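Local coordinates for protein porphyranase B (Zobellia galactanivorans, PDB 3JUU) that hydrolyses the sulfated red-algal polysaccharide porphyran at its beta-D-galactose to alpha-L-galactose-6-sulfate (1->4) linkages, as a jelly-roll enzyme of glycoside hydrolase family 16, at residues Pro59-Ala64 with Lys90-Gly95; Gly108-Glu113 with Tyr204-Lys209; Met121-Trp126 with Arg263-Asn268; Lys139-Leu144 with His172-Pro177. One frame throughout, in Å; residues are numbered along the deposited sequence.

Contact 1: Pro59-Ala64 with Lys90-Gly95; sequences PGLFLA and KTYTHG
Backbone bonds dominate where Pro-59 to Leu-61 runs beside Tyr-92 to Gly-95. Gly-60 pairs with His-94 and Leu-61 with Gly-95 in parallel fashion, although the two short strands splay by 55°. Leu-61 N gives an almost straight bond to His-94 O, 2.7 Å long. Pro-59 O takes two consecutive amides, Thr-93 N at 2.9 Å and His-94 N at 3.0 Å. The former lies in the carbonyl plane on a lone pair, the latter is tilted out of it. Thr-93 leaves the extended conformation here (psi -13°), which brings both N-H groups to one oxygen. Gly-95 CA adds a C-H...O contact to Leu-61 O at 3.3 Å.

Apolar packing centres on the Tyr-92 ring. Leu-61 has CG anti to its amide nitrogen (chi1 -179°), and its CD1 stands over one ring face, 4.0 Å from the centroid, a CH-pi contact. The Gly-60 carbonyl carbon meets the ring edge.

Among the polar side chains, Thr-93 OG1 and His-94 ND1 share a hydrogen bond of 2.7 Å in the imidazole plane. Pro-59, which follows a cis peptide, sets CB in van der Waals contact with the same hydroxyl, 3.5 Å from Thr-93 OG1. Tyr-92 OH bonds to Gly-56 O and His-94 NE2 to Gly-254 O, so both imidazole nitrogens fix that ring's rotation.

Strand 73-87 pairs with strand 90-101, Ile-85 and Leu-81 bonding to the backbones of Tyr-92 and Thr-93, and its side chains pack on Leu-61 and Leu-63. Strand 60-62 also leads to the cleft, its Phe-62 ring meeting edge-to-face with Trp-54, which probably binds substrate.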
# COMPACT_ATOMS: atom_id res chain seq x y z
N PRO A 59 -5.40 -11.72 -13.30
CA PRO A 59 -4.39 -12.71 -13.72
C PRO A 59 -2.97 -12.44 -13.17
O PRO A 59 -2.01 -13.00 -13.71
CB PRO A 59 -4.41 -12.56 -15.25
CG PRO A 59 -4.55 -11.00 -15.44
CD PRO A 59 -5.48 -10.56 -14.24
N GLY A 60 -2.83 -11.61 -12.11
CA GLY A 60 -1.48 -11.29 -11.55
C GLY A 60 -1.19 -12.11 -10.26
O GLY A 60 -1.89 -11.93 -9.21
N LEU A 61 -0.17 -12.98 -10.32
CA LEU A 61 0.11 -13.89 -9.23
C LEU A 61 1.28 -13.28 -8.47
O LEU A 61 2.33 -12.93 -9.08
CB LEU A 61 0.44 -15.31 -9.81
CG LEU A 61 0.74 -16.43 -8.78
CD1 LEU A 61 -0.59 -16.79 -8.12
CD2 LEU A 61 1.34 -17.69 -9.54
N PHE A 62 1.17 -13.20 -7.12
CA PHE A 62 2.28 -12.65 -6.34
C PHE A 62 3.43 -13.66 -6.22
O PHE A 62 3.19 -14.79 -5.75
CB PHE A 62 1.79 -12.38 -4.89
CG PHE A 62 0.63 -11.38 -4.84
CD1 PHE A 62 0.64 -10.30 -5.73
CD2 PHE A 62 -0.37 -11.47 -3.86
CE1 PHE A 62 -0.42 -9.28 -5.69
CE2 PHE A 62 -1.40 -10.50 -3.79
CZ PHE A 62 -1.40 -9.40 -4.72
N LEU A 63 4.61 -13.29 -6.75
CA LEU A 63 5.76 -14.20 -6.67
C LEU A 63 6.73 -13.72 -5.64
O LEU A 63 7.16 -12.58 -5.69
CB LEU A 63 6.49 -14.22 -8.04
CG LEU A 63 5.63 -14.61 -9.28
CD1 LEU A 63 6.57 -14.71 -10.55
CD2 LEU A 63 4.90 -15.96 -9.14
N ALA A 64 7.21 -14.62 -4.79
CA ALA A 64 8.30 -14.27 -3.87
C ALA A 64 9.55 -13.87 -4.65
O ALA A 64 10.31 -12.96 -4.23
CB ALA A 64 8.54 -15.44 -2.87
N LYS A 90 -8.79 -20.16 -11.70
CA LYS A 90 -8.56 -18.98 -12.56
C LYS A 90 -7.13 -19.02 -13.18
O LYS A 90 -6.16 -19.52 -12.56
CB LYS A 90 -8.73 -17.72 -11.71
CG LYS A 90 -10.12 -17.55 -11.20
CD LYS A 90 -10.34 -16.22 -10.57
CE LYS A 90 -11.88 -15.93 -10.53
NZ LYS A 90 -12.30 -14.67 -9.78
N THR A 91 -7.01 -18.46 -14.39
CA THR A 91 -5.71 -18.43 -15.06
C THR A 91 -4.94 -17.13 -14.68
O THR A 91 -5.47 -16.01 -14.84
CB THR A 91 -5.95 -18.52 -16.58
OG1 THR A 91 -6.42 -19.86 -16.90
CG2 THR A 91 -4.61 -18.30 -17.36
N TYR A 92 -3.71 -17.31 -14.25
CA TYR A 92 -2.73 -16.23 -14.01
C TYR A 92 -1.70 -16.22 -15.15
O TYR A 92 -1.17 -17.31 -15.53
CB TYR A 92 -2.06 -16.50 -12.69
CG TYR A 92 -2.98 -16.28 -11.49
CD1 TYR A 92 -2.94 -15.07 -10.75
CD2 TYR A 92 -3.84 -17.29 -11.06
CE1 TYR A 92 -3.81 -14.87 -9.65
CE2 TYR A 92 -4.75 -17.05 -10.00
CZ TYR A 92 -4.71 -15.86 -9.30
OH TYR A 92 -5.62 -15.68 -8.20
N THR A 93 -1.40 -15.02 -15.66
CA THR A 93 -0.45 -14.91 -16.76
C THR A 93 0.67 -13.99 -16.42
O THR A 93 1.67 -13.96 -17.13
CB THR A 93 -1.14 -14.34 -17.98
OG1 THR A 93 -1.86 -13.14 -17.60
CG2 THR A 93 -2.18 -15.33 -18.55
N HIS A 94 0.51 -13.22 -15.33
CA HIS A 94 1.53 -12.19 -14.98
C HIS A 94 2.00 -12.39 -13.54
O HIS A 94 1.24 -12.93 -12.68
CB HIS A 94 0.94 -10.77 -15.10
CG HIS A 94 0.68 -10.34 -16.52
ND1 HIS A 94 -0.30 -10.91 -17.31
CD2 HIS A 94 1.29 -9.41 -17.29
CE1 HIS A 94 -0.32 -10.32 -18.49
NE2 HIS A 94 0.68 -9.43 -18.52
N GLY A 95 3.24 -11.94 -13.26
CA GLY A 95 3.75 -11.99 -11.87
C GLY A 95 3.76 -10.61 -11.26
O GLY A 95 4.26 -9.68 -11.88

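Contact 2: Gly108-Glu113 with Tyr204-Lys209; sequences GYYECE and YGVWWK
Tyr-109 reaches across to the neighbouring strand and lies along its backbone: CD1 comes to 3.3 Å from Val-206 O, and OH to 3.6 Å from Gly-205 CA. With CG anti to the main-chain nitrogen (chi1 -173°), the phenol oxygen is placed where a CB on Gly-205 would have to stand. Trp-207 CB approaches the edge of the same ring, 3.7 Å from Tyr-109 CD1, while the Trp-207 indole turns an edge to Gly-108 O. With an alanine at Tyr-109, Gly-205 would probably lose its cover, and Phe-14 and Phe-217 the ring they pack against.

The other face carries Tyr-110, Val-206 and Trp-208. Tyr-110 CE2 meets the edge of the indole, 3.9 Å from Trp-208 CE3, and Tyr-110 CB touches Val-206 CG1. Outside partners hold both polar ends: Tyr-107 O takes Tyr-110 OH, Phe-232 O takes Trp-208 NE1. Between the two faces, six antiparallel N-H...O bonds join Gly-108, Tyr-110 and Cys-112 to Trp-208, Val-206 and Tyr-204.

Strand 264-276 continues the sheet beyond 108-115, and strand 213-218 beyond 202-210. Tyr-204 and Val-206 face strand 141-150 across the sandwich core.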
# COMPACT_ATOMS: atom_id res chain seq x y z
N GLY A 108 -0.94 5.51 14.77
CA GLY A 108 0.41 5.89 14.54
C GLY A 108 0.62 6.58 13.19
O GLY A 108 -0.36 6.94 12.53
N TYR A 109 1.88 6.84 12.80
CA TYR A 109 2.16 7.54 11.56
C TYR A 109 2.93 6.52 10.66
O TYR A 109 3.93 5.94 11.11
CB TYR A 109 3.02 8.84 11.82
CG TYR A 109 3.16 9.63 10.53
CD1 TYR A 109 2.08 10.45 10.09
CD2 TYR A 109 4.30 9.52 9.66
CE1 TYR A 109 2.13 11.10 8.89
CE2 TYR A 109 4.35 10.21 8.44
CZ TYR A 109 3.23 10.99 8.05
OH TYR A 109 3.30 11.72 6.87
N TYR A 110 2.52 6.38 9.39
CA TYR A 110 3.10 5.33 8.55
C TYR A 110 3.42 5.96 7.27
O TYR A 110 2.52 6.55 6.62
CB TYR A 110 2.05 4.22 8.30
CG TYR A 110 1.65 3.57 9.60
CD1 TYR A 110 2.33 2.40 10.01
CD2 TYR A 110 0.65 4.11 10.42
CE1 TYR A 110 2.00 1.80 11.24
CE2 TYR A 110 0.35 3.53 11.61
CZ TYR A 110 1.03 2.37 12.02
OH TYR A 110 0.70 1.76 13.22
N GLU A 111 4.69 5.83 6.84
CA GLU A 111 5.09 6.52 5.63
C GLU A 111 6.05 5.65 4.80
O GLU A 111 6.75 4.83 5.36
CB GLU A 111 5.78 7.85 5.96
CG GLU A 111 6.82 7.70 7.13
CD GLU A 111 7.74 8.87 7.30
OE1 GLU A 111 7.52 9.91 6.64
OE2 GLU A 111 8.76 8.68 8.06
N CYS A 112 6.08 5.83 3.47
CA CYS A 112 7.11 5.20 2.66
C CYS A 112 7.55 6.18 1.58
O CYS A 112 6.87 7.18 1.29
CB CYS A 112 6.55 3.88 2.04
SG CYS A 112 5.49 4.19 0.56
N GLU A 113 8.72 5.93 0.96
CA GLU A 113 9.13 6.69 -0.16
C GLU A 113 9.11 5.74 -1.35
O GLU A 113 9.89 4.77 -1.36
CB GLU A 113 10.58 7.25 0.04
CG GLU A 113 11.01 8.15 -1.11
CD GLU A 113 12.30 8.87 -0.78
OE1 GLU A 113 13.34 8.22 -0.68
OE2 GLU A 113 12.25 10.07 -0.55
N TYR A 204 4.70 8.99 0.74
CA TYR A 204 3.25 8.86 1.00
C TYR A 204 3.11 8.52 2.47
O TYR A 204 3.69 7.54 2.95
CB TYR A 204 2.72 7.67 0.15
CG TYR A 204 2.88 7.88 -1.34
CD1 TYR A 204 2.04 8.81 -2.02
CD2 TYR A 204 3.89 7.21 -2.10
CE1 TYR A 204 2.18 9.07 -3.39
CE2 TYR A 204 4.03 7.48 -3.48
CZ TYR A 204 3.18 8.40 -4.12
OH TYR A 204 3.24 8.60 -5.49
N GLY A 205 2.26 9.29 3.18
CA GLY A 205 2.15 9.12 4.64
C GLY A 205 0.70 9.20 5.09
O GLY A 205 -0.13 9.83 4.45
N VAL A 206 0.42 8.54 6.20
CA VAL A 206 -0.88 8.69 6.85
C VAL A 206 -0.66 8.83 8.35
O VAL A 206 0.07 8.02 8.98
CB VAL A 206 -1.83 7.53 6.54
CG1 VAL A 206 -1.27 6.15 7.09
CG2 VAL A 206 -3.26 7.84 7.10
N TRP A 207 -1.32 9.82 8.94
CA TRP A 207 -1.49 9.82 10.44
C TRP A 207 -2.76 9.15 10.82
O TRP A 207 -3.86 9.70 10.60
CB TRP A 207 -1.43 11.24 11.00
CG TRP A 207 -1.35 11.29 12.50
CD1 TRP A 207 -1.02 10.27 13.35
CD2 TRP A 207 -1.68 12.42 13.32
NE1 TRP A 207 -1.08 10.73 14.67
CE2 TRP A 207 -1.48 12.04 14.66
CE3 TRP A 207 -2.11 13.73 13.04
CZ2 TRP A 207 -1.73 12.92 15.76
CZ3 TRP A 207 -2.35 14.63 14.16
CH2 TRP A 207 -2.18 14.20 15.47
N TRP A 208 -2.66 7.88 11.24
CA TRP A 208 -3.79 7.16 11.73
C TRP A 208 -3.91 7.64 13.20
O TRP A 208 -3.41 6.98 14.12
CB TRP A 208 -3.51 5.65 11.63
CG TRP A 208 -4.54 4.76 12.20
CD1 TRP A 208 -5.83 5.06 12.55
CD2 TRP A 208 -4.40 3.33 12.37
NE1 TRP A 208 -6.47 3.93 13.02
CE2 TRP A 208 -5.62 2.85 12.90
CE3 TRP A 208 -3.34 2.42 12.10
CZ2 TRP A 208 -5.85 1.47 13.24
CZ3 TRP A 208 -3.54 1.04 12.48
CH2 TRP A 208 -4.79 0.60 13.03
N LYS A 209 -4.60 8.77 13.39
CA LYS A 209 -4.57 9.54 14.63
C LYS A 209 -5.45 8.89 15.67
O LYS A 209 -5.07 8.81 16.85
CB LYS A 209 -4.99 10.99 14.32
CG LYS A 209 -5.18 11.86 15.58
CD LYS A 209 -5.71 13.20 15.07
CE LYS A 209 -5.77 14.22 16.21
NZ LYS A 209 -6.65 13.77 17.29

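Contact 3: Met121-Trp126 with Arg263-Asn268; sequences MSSTFW and RTTTYN. With SO4 (sulfate ion), chain F.
Two hydroxyls meet where Thr-265 OG1 donates to Ser-123 OG at 2.7 Å, linking strands that face each other without backbone pairing. The torsions match: in Ser-123 (chi1 -66°) and in Thr-265 alike, the oxygen stands opposite the carbonyl carbon. The same rotation of Thr-265 leaves its CG2 methyl against Ser-123 CB, 3.6 Å away, so a methyl contact lies beside the polar one. Asn-117 completes this small buried network from outside, its ND2 bonding to Thr-265 OG1 and its backbone N to Ser-123 OG.

Two residues on, Tyr-267 directs its CB toward the other strand, and the phenol OH completes the reach, donating to Thr-124 O at 2.7 Å. The bond is tilted from the carbonyl plane by 22°, and the oxygen lies near the ring plane, at the edge, 3.5 Å from Tyr-267 CE1. The buried carbonyl and phenol thereby satisfy each other.

The side chains of Thr-124 and Ser-122 turn from this interface: Thr-124 OG1 bonds to Val-241 O and takes a weak bond from Trp-126 NE1 in the indole plane, while Ser-122 OG bonds to Glu-243, a probable substrate-binding residue.

At the far end Arg-263, bent at chi3 (-62°), presents the edge of its guanidinium to a sulfate ion, probably from the crystallisation liquor: NH1 bonds to O3 at 2.7 Å and NH2 to O1 at 3.0 Å.

Thr-265 and Tyr-267 also pack on Val-242 and Met-240 of strand 237-242, next to 122-128. This is face-to-face packing of the two sheets of a jelly-roll beta-sandwich, the cleft lying on the far side of strand 122-128.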
# COMPACT_ATOMS: atom_id res chain seq x y z
N MET A 121 0.02 -2.64 -14.01
CA MET A 121 -0.12 -3.22 -12.66
C MET A 121 0.13 -2.14 -11.59
O MET A 121 0.62 -1.10 -11.89
CB MET A 121 0.85 -4.43 -12.48
CG MET A 121 0.38 -5.52 -13.44
SD MET A 121 1.42 -7.03 -13.42
CE MET A 121 1.27 -7.67 -11.70
N SER A 122 -0.39 -2.39 -10.40
CA SER A 122 -0.43 -1.37 -9.36
C SER A 122 0.92 -1.13 -8.68
O SER A 122 1.91 -1.93 -8.81
CB SER A 122 -1.47 -1.83 -8.32
OG SER A 122 -0.90 -2.86 -7.48
N SER A 123 0.98 -0.01 -7.95
CA SER A 123 2.03 0.23 -6.96
C SER A 123 1.35 0.81 -5.71
O SER A 123 0.67 1.81 -5.86
CB SER A 123 2.98 1.30 -7.49
OG SER A 123 3.67 0.82 -8.63
N THR A 124 1.42 0.11 -4.56
CA THR A 124 0.52 0.44 -3.47
C THR A 124 1.23 0.45 -2.14
O THR A 124 2.31 -0.22 -1.95
CB THR A 124 -0.67 -0.55 -3.40
OG1 THR A 124 -0.19 -1.86 -3.00
CG2 THR A 124 -1.42 -0.68 -4.79
N PHE A 125 0.60 1.13 -1.19
CA PHE A 125 1.12 1.15 0.18
C PHE A 125 -0.13 1.35 1.07
O PHE A 125 -0.88 2.33 0.82
CB PHE A 125 2.01 2.38 0.33
CG PHE A 125 2.61 2.55 1.71
CD1 PHE A 125 3.24 1.47 2.38
CD2 PHE A 125 2.52 3.80 2.39
CE1 PHE A 125 3.80 1.66 3.67
CE2 PHE A 125 3.10 3.99 3.68
CZ PHE A 125 3.69 2.94 4.34
N TRP A 126 -0.38 0.42 1.99
CA TRP A 126 -1.69 0.38 2.69
C TRP A 126 -1.64 -0.43 3.98
O TRP A 126 -0.59 -1.08 4.25
CB TRP A 126 -2.86 -0.04 1.76
CG TRP A 126 -2.65 -1.35 0.94
CD1 TRP A 126 -1.77 -1.50 -0.11
CD2 TRP A 126 -3.30 -2.61 1.12
NE1 TRP A 126 -1.89 -2.79 -0.62
CE2 TRP A 126 -2.81 -3.48 0.11
CE3 TRP A 126 -4.32 -3.08 2.00
CZ2 TRP A 126 -3.20 -4.85 -0.01
CZ3 TRP A 126 -4.76 -4.42 1.87
CH2 TRP A 126 -4.21 -5.31 0.84
N ARG A 263 9.54 -1.83 -15.00
CA ARG A 263 8.64 -2.87 -14.41
C ARG A 263 8.71 -2.94 -12.89
O ARG A 263 7.99 -3.74 -12.30
CB ARG A 263 8.98 -4.27 -15.00
CG ARG A 263 8.47 -4.29 -16.45
CD ARG A 263 8.79 -5.67 -17.16
NE ARG A 263 10.27 -5.92 -17.25
CZ ARG A 263 11.03 -6.77 -16.52
NH1 ARG A 263 10.61 -7.50 -15.47
NH2 ARG A 263 12.33 -6.86 -16.85
N THR A 264 9.51 -2.08 -12.25
CA THR A 264 9.80 -2.22 -10.84
C THR A 264 9.16 -1.08 -10.04
O THR A 264 9.33 0.06 -10.41
CB THR A 264 11.31 -2.25 -10.57
OG1 THR A 264 11.80 -3.47 -11.20
CG2 THR A 264 11.66 -2.24 -9.00
N THR A 265 8.46 -1.43 -8.97
CA THR A 265 7.98 -0.43 -7.98
C THR A 265 9.07 -0.42 -6.92
O THR A 265 9.43 -1.47 -6.44
CB THR A 265 6.62 -0.93 -7.38
OG1 THR A 265 5.66 -0.97 -8.44
CG2 THR A 265 6.21 0.12 -6.28
N THR A 266 9.63 0.74 -6.62
CA THR A 266 10.77 0.79 -5.69
C THR A 266 10.38 1.57 -4.42
O THR A 266 9.85 2.68 -4.55
CB THR A 266 11.94 1.52 -6.38
OG1 THR A 266 12.27 0.87 -7.64
CG2 THR A 266 13.18 1.61 -5.42
N TYR A 267 10.60 0.98 -3.25
CA TYR A 267 10.36 1.65 -1.96
C TYR A 267 11.73 1.86 -1.36
O TYR A 267 12.40 0.86 -1.06
CB TYR A 267 9.53 0.77 -1.04
CG TYR A 267 8.20 0.32 -1.65
CD1 TYR A 267 6.99 0.94 -1.27
CD2 TYR A 267 8.14 -0.74 -2.58
CE1 TYR A 267 5.75 0.49 -1.81
CE2 TYR A 267 6.93 -1.16 -3.14
CZ TYR A 267 5.75 -0.54 -2.76
OH TYR A 267 4.54 -0.95 -3.28
N ASN A 268 12.17 3.12 -1.22
CA ASN A 268 13.45 3.39 -0.52
C ASN A 268 13.41 3.06 0.97
O ASN A 268 14.41 2.64 1.56
CB ASN A 268 13.97 4.81 -0.77
CG ASN A 268 14.40 5.04 -2.18
OD1 ASN A 268 14.76 4.09 -2.90
ND2 ASN A 268 14.40 6.31 -2.61
S SO4 F . 13.47 -9.77 -14.63
O1 SO4 F . 14.12 -9.01 -15.72
O2 SO4 F . 14.47 -9.76 -13.54
O3 SO4 F . 12.20 -9.22 -14.14
O4 SO4 F . 13.25 -11.17 -15.05

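Contact 4: Lys139-Leu144 with His172-Pro177; sequences KRTTEL and HSRNIP. With SO4 (sulfate ion), chain G.
Lys-139 and Arg-140 rest by their CB atoms on Pro-177, Arg-140 CB also on Ile-176. The Arg-140 guanidinium leads away to Asp-231 and Asp-233, while a water joins its NH1 to Thr-141 O and Ser-173 OG. Thr-141 exchanges two backbone bonds with Arg-174. Its OG1 accepts Asn-175 ND2 at 2.8 Å, and its CG2 lies over one face of the Arg-174 guanidinium. Thr-142 and Ser-173 form a non-hydrogen-bonded pair.

Glu-143, with CG opposite its backbone N (chi1 177°) and extended beyond, runs alongside His-172, its CD 3.7 Å from His-172 CD2. Arg-174 makes a salt bridge to Glu-143, NH2 (2.8 Å) and NH1 (2.9 Å) both donating end-on to OE1 from opposite faces of a carboxylate standing 85° to the guanidinium. A sulfate ion takes Arg-174 NE and Asn-175 ND2 on O3 and Arg-174 NH2 on O2. A leucine in place of Arg-174 would probably leave Glu-143 OE1 without these two donors and the carboxylate freer to turn.

Glu-143 OE2 hydrogen-bonds to a cleft glycerol, like the sulfate probably from the crystallisation liquor. The probable nucleophile Glu-143 opens the family 16 Glu-x-Asp-x-x-Glu signature, continued by Asp-145 and the probable proton donor Glu-148.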
# COMPACT_ATOMS: atom_id res chain seq x y z
N LYS A 139 -13.90 -8.99 13.64
CA LYS A 139 -13.73 -9.79 12.41
C LYS A 139 -14.09 -8.97 11.17
O LYS A 139 -13.82 -9.40 10.05
CB LYS A 139 -14.65 -11.06 12.48
CG LYS A 139 -14.16 -12.12 13.53
CD LYS A 139 -15.08 -13.41 13.44
CE LYS A 139 -15.20 -14.09 14.77
NZ LYS A 139 -13.81 -14.63 15.19
N ARG A 140 -14.77 -7.83 11.33
CA ARG A 140 -15.09 -6.92 10.21
C ARG A 140 -13.73 -6.42 9.67
O ARG A 140 -12.73 -6.49 10.36
CB ARG A 140 -15.90 -5.70 10.70
CG ARG A 140 -15.12 -4.86 11.71
CD ARG A 140 -16.11 -3.89 12.43
NE ARG A 140 -15.45 -3.17 13.53
CZ ARG A 140 -14.79 -2.00 13.46
NH1 ARG A 140 -14.67 -1.33 12.33
NH2 ARG A 140 -14.22 -1.50 14.55
N THR A 141 -13.74 -5.96 8.42
CA THR A 141 -12.53 -5.49 7.75
C THR A 141 -12.45 -3.98 7.84
O THR A 141 -13.46 -3.29 7.59
CB THR A 141 -12.59 -5.88 6.28
OG1 THR A 141 -12.59 -7.32 6.25
CG2 THR A 141 -11.32 -5.37 5.53
N THR A 142 -11.25 -3.49 8.07
CA THR A 142 -10.97 -2.08 8.01
C THR A 142 -9.70 -2.05 7.13
O THR A 142 -8.74 -2.74 7.38
CB THR A 142 -10.64 -1.43 9.41
OG1 THR A 142 -9.52 -2.10 10.03
CG2 THR A 142 -11.80 -1.49 10.34
N GLU A 143 -9.74 -1.27 6.06
CA GLU A 143 -8.59 -1.13 5.15
C GLU A 143 -8.32 0.34 4.99
O GLU A 143 -9.24 1.10 4.69
CB GLU A 143 -8.96 -1.77 3.78
CG GLU A 143 -7.81 -1.59 2.73
CD GLU A 143 -8.23 -2.19 1.37
OE1 GLU A 143 -9.26 -2.92 1.27
OE2 GLU A 143 -7.53 -1.89 0.37
N LEU A 144 -7.05 0.72 5.16
CA LEU A 144 -6.61 2.13 5.04
C LEU A 144 -5.54 2.18 3.90
O LEU A 144 -4.41 1.77 4.04
CB LEU A 144 -6.01 2.57 6.43
CG LEU A 144 -5.88 4.10 6.69
CD1 LEU A 144 -5.23 4.34 8.04
CD2 LEU A 144 -5.11 4.82 5.55
N HIS A 172 -11.87 1.85 3.92
CA HIS A 172 -12.96 0.95 3.62
C HIS A 172 -13.41 0.26 4.88
O HIS A 172 -12.57 -0.17 5.67
CB HIS A 172 -12.52 -0.19 2.67
CG HIS A 172 -12.02 0.30 1.36
ND1 HIS A 172 -12.88 0.78 0.38
CD2 HIS A 172 -10.77 0.44 0.86
CE1 HIS A 172 -12.18 1.10 -0.69
NE2 HIS A 172 -10.90 0.91 -0.43
N SER A 173 -14.73 0.05 4.96
CA SER A 173 -15.30 -0.81 6.00
C SER A 173 -16.14 -1.85 5.24
O SER A 173 -17.02 -1.50 4.43
CB SER A 173 -16.19 0.03 6.94
OG SER A 173 -17.03 -0.87 7.68
N ARG A 174 -15.90 -3.13 5.50
CA ARG A 174 -16.69 -4.20 4.83
C ARG A 174 -16.67 -5.50 5.60
O ARG A 174 -16.02 -5.56 6.69
CB ARG A 174 -16.21 -4.46 3.41
CG ARG A 174 -14.67 -4.87 3.34
CD ARG A 174 -14.26 -5.28 1.90
NE ARG A 174 -12.85 -5.66 1.90
CZ ARG A 174 -11.85 -4.79 1.86
NH1 ARG A 174 -12.07 -3.46 1.75
NH2 ARG A 174 -10.63 -5.25 1.92
N ASN A 175 -17.31 -6.57 5.05
CA ASN A 175 -17.30 -7.88 5.77
C ASN A 175 -17.82 -7.79 7.21
O ASN A 175 -17.31 -8.43 8.18
CB ASN A 175 -15.91 -8.54 5.75
CG ASN A 175 -15.39 -8.75 4.38
OD1 ASN A 175 -16.15 -9.05 3.46
ND2 ASN A 175 -14.07 -8.51 4.19
N ILE A 176 -18.86 -6.98 7.43
CA ILE A 176 -19.22 -6.74 8.81
C ILE A 176 -20.16 -7.89 9.32
O ILE A 176 -21.17 -8.20 8.63
CB ILE A 176 -19.94 -5.39 8.96
CG1 ILE A 176 -18.99 -4.24 8.61
CG2 ILE A 176 -20.58 -5.19 10.38
CD1 ILE A 176 -19.81 -3.19 7.98
N PRO A 177 -19.83 -8.52 10.48
CA PRO A 177 -20.69 -9.62 10.96
C PRO A 177 -22.11 -9.13 11.27
O PRO A 177 -22.29 -8.04 11.83
CB PRO A 177 -20.03 -10.06 12.28
CG PRO A 177 -18.56 -9.66 12.08
CD PRO A 177 -18.62 -8.36 11.31
S SO4 G . -11.02 -8.97 1.83
O1 SO4 G . -10.51 -9.41 0.58
O2 SO4 G . -10.11 -8.08 2.53
O3 SO4 G . -12.37 -8.43 1.58
O4 SO4 G . -10.91 -10.10 2.73
O HOH W 1 -15.32 -2.20 9.47

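The four contacts belong to one jelly-roll sandwich. Contact 1 precedes the others along the chain; contacts 2 and 3 interleave their segments, and contact 4 falls within the span of both. Contacts 1 and 2 lie on opposite sides of the chain's centre, their centres 29 Å apart. Contact 3 sits between, about 16 Å from each by centres: Met-121 packs on Gly-95, and Phe-125 on Cys-112. Contact 4 meets contact 2 through Leu-144 against Val-206, and contact 3 through Trp-126 against Glu-143, as strands 122-128 and 141-150 are neighbours. The core thus joins the outer sheet to the strands that line the porphyran cleft.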